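Local coordinates for cellulosomal scaffoldin (Bacteroides cellulosolvens, PDB 1TYJ), which carries type-II cohesin modules, which probably bind dockerin modules and so help to assemble the cellulosome, at residues 73-78 with 88-93. Residues are numbered along the deposited sequence; the frame is centred on the assembly and turned at random.
Sequences ATDMSK and FGRLYM. With EDO (1,2-ethanediol), chain E.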
loop_
_atom_site.group_PDB
_atom_site.type_symbol
_atom_site.label_atom_id
_atom_site.label_comp_id
_atom_site.label_asym_id
_atom_site.label_seq_id
_atom_site.Cartn_x
_atom_site.Cartn_y
_atom_site.Cartn_z
ATOM N N ALA A 73 9.457 -0.515 14.666
ATOM C CA ALA A 73 8.653 -0.062 13.499
ATOM C C ALA A 73 7.637 0.963 13.960
ATOM O O ALA A 73 7.154 0.935 15.136
ATOM C CB ALA A 73 7.967 -1.229 12.817
ATOM N N THR A 74 7.365 1.921 13.079
ATOM C CA THR A 74 6.359 2.932 13.383
ATOM C C THR A 74 5.440 3.062 12.156
ATOM O O THR A 74 5.913 2.996 11.045
ATOM C CB THR A 74 7.023 4.252 13.792
ATOM O OG1 THR A 74 6.023 5.134 14.299
ATOM C CG2 THR A 74 7.714 4.928 12.615
ATOM N N ASP A 75 4.147 3.242 12.403
ATOM C CA ASP A 75 3.103 3.331 11.376
ATOM C C ASP A 75 2.612 4.784 11.286
ATOM O O ASP A 75 2.661 5.530 12.268
ATOM C CB ASP A 75 1.854 2.518 11.788
ATOM C CG ASP A 75 2.042 1.029 11.712
ATOM O OD1 ASP A 75 3.026 0.556 11.122
ATOM O OD2 ASP A 75 1.175 0.331 12.275
ATOM N N MET A 76 2.114 5.163 10.109
ATOM C CA MET A 76 1.446 6.445 9.868
ATOM C C MET A 76 0.253 6.130 8.999
ATOM O O MET A 76 0.376 5.360 8.065
ATOM C CB MET A 76 2.412 7.434 9.147
ATOM C CG MET A 76 2.146 7.673 7.656
ATOM S SD MET A 76 0.705 8.770 7.303
ATOM C CE MET A 76 1.287 9.306 5.701
ATOM N N SER A 77 -0.909 6.704 9.315
ATOM C CA SER A 77 -2.110 6.554 8.463
ATOM C C SER A 77 -2.975 7.780 8.646
ATOM O O SER A 77 -3.455 8.044 9.755
ATOM C CB SER A 77 -2.887 5.235 8.724
ATOM O OG SER A 77 -3.076 4.951 10.131
ATOM N N LYS A 78 -3.128 8.532 7.565
ATOM C CA LYS A 78 -3.791 9.827 7.613
ATOM C C LYS A 78 -4.364 10.094 6.221
ATOM O O LYS A 78 -3.714 10.698 5.335
ATOM C CB LYS A 78 -2.808 10.902 8.106
ATOM C CG LYS A 78 -3.423 12.299 8.449
ATOM C CD LYS A 78 -2.267 13.265 8.813
ATOM C CE LYS A 78 -2.681 14.535 9.536
ATOM N NZ LYS A 78 -3.248 14.375 10.937
ATOM N N PHE A 88 -0.456 6.346 3.836
ATOM C CA PHE A 88 0.009 5.619 5.008
ATOM C C PHE A 88 1.416 5.126 4.779
ATOM O O PHE A 88 1.931 5.123 3.647
ATOM C CB PHE A 88 -0.934 4.414 5.300
ATOM C CG PHE A 88 -1.055 3.433 4.128
ATOM C CD1 PHE A 88 -0.256 2.263 4.094
ATOM C CD2 PHE A 88 -1.957 3.680 3.077
ATOM C CE1 PHE A 88 -0.355 1.352 3.037
ATOM C CE2 PHE A 88 -2.047 2.793 1.997
ATOM C CZ PHE A 88 -1.262 1.624 1.972
ATOM N N GLY A 89 2.049 4.670 5.844
ATOM C CA GLY A 89 3.419 4.202 5.687
ATOM C C GLY A 89 3.823 3.436 6.928
ATOM O O GLY A 89 3.144 3.494 7.975
ATOM N N ARG A 90 4.966 2.760 6.821
ATOM C CA ARG A 90 5.538 2.041 7.947
ATOM C C ARG A 90 7.040 1.981 7.754
ATOM O O ARG A 90 7.527 1.816 6.629
ATOM C CB ARG A 90 4.951 0.625 8.045
ATOM C CG ARG A 90 5.541 -0.209 9.218
ATOM C CD ARG A 90 4.703 -1.488 9.382
ATOM N NE ARG A 90 5.315 -2.437 10.313
ATOM C CZ ARG A 90 4.988 -2.520 11.610
ATOM N NH1 ARG A 90 4.069 -1.694 12.139
ATOM N NH2 ARG A 90 5.569 -3.446 12.385
ATOM N N LEU A 91 7.772 2.178 8.834
ATOM C CA LEU A 91 9.244 2.160 8.735
ATOM C C LEU A 91 9.893 1.671 10.014
ATOM O O LEU A 91 9.324 1.781 11.098
ATOM C CB LEU A 91 9.774 3.530 8.354
ATOM C CG LEU A 91 9.461 4.645 9.320
ATOM C CD1 LEU A 91 10.491 4.818 10.425
ATOM C CD2 LEU A 91 9.348 5.943 8.496
ATOM N N TYR A 92 11.090 1.115 9.863
ATOM C CA TYR A 92 11.850 0.744 11.027
ATOM C C TYR A 92 12.578 1.982 11.521
ATOM O O TYR A 92 13.322 2.618 10.751
ATOM C CB TYR A 92 12.886 -0.276 10.629
ATOM C CG TYR A 92 12.427 -1.685 10.376
ATOM C CD1 TYR A 92 12.960 -2.405 9.317
ATOM C CD2 TYR A 92 11.471 -2.296 11.207
ATOM C CE1 TYR A 92 12.598 -3.770 9.110
ATOM C CE2 TYR A 92 11.087 -3.666 11.006
ATOM C CZ TYR A 92 11.659 -4.362 9.928
ATOM O OH TYR A 92 11.359 -5.673 9.664
ATOM N N MET A 93 12.401 2.320 12.795
ATOM C CA MET A 93 13.140 3.502 13.342
ATOM C C MET A 93 14.547 3.104 13.821
ATOM O O MET A 93 15.489 3.896 13.723
ATOM C CB MET A 93 12.361 4.168 14.472
ATOM C CG MET A 93 11.026 4.743 14.043
ATOM S SD MET A 93 10.229 5.716 15.369
ATOM C CE MET A 93 9.771 4.388 16.449
HETATM C C1 EDO E . 9.279 -3.583 18.177
HETATM O O1 EDO E . 10.681 -3.367 18.116
HETATM C C2 EDO E . 8.599 -2.605 17.251
HETATM O O2 EDO E . 8.649 -3.022 15.872
#
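An antiparallel beta hairpin joins strand 73-77 to strand 85-92, whose other edge pairs with strand 30-38 in one sheet of the cohesin sandwich. The axes of strand segments 73-77 and 88-92 have N-to-C directions 166° apart, and two reciprocal pairs of backbone bonds fix the register: Thr74 N to Leu91 O (2.8 Å) with its return bond from Leu91 N, and Met76 N to Gly89 O (2.9 Å) with its return bond from Gly89 N. Between them, Asp75 faces Arg90 as a non-hydrogen-bonded pair whose side chains bridge the strands. Arg90 NH1 gives a salt-bridge hydrogen bond to Asp75 OD1 at 2.7 Å, on the syn side but 30° out of the carboxylate plane. With CG anti to the backbone N (chi1 179°), the extended Arg90 chain runs alongside the carboxylate, its CD 3.2 Å from Asp75 OD1. Ala73 CB sits over one guanidinium face, displaced toward its rim, 3.3 Å from Arg90 NH2. Second partners restrain both charges: Tyr63 OH bonds Asp75 OD2, and Leu67 O accepts from Arg90 NE. On the other sheet face, Thr74 CG2 touches Leu91 CD1 (3.5 Å) and Met93 CG. On the Asp75-Arg90 face, Phe88 turns its ring onto Ala111 and Val113 of strand 108-117 in the other sheet, as expected of a two-sheet beta sandwich such as the cohesin fold.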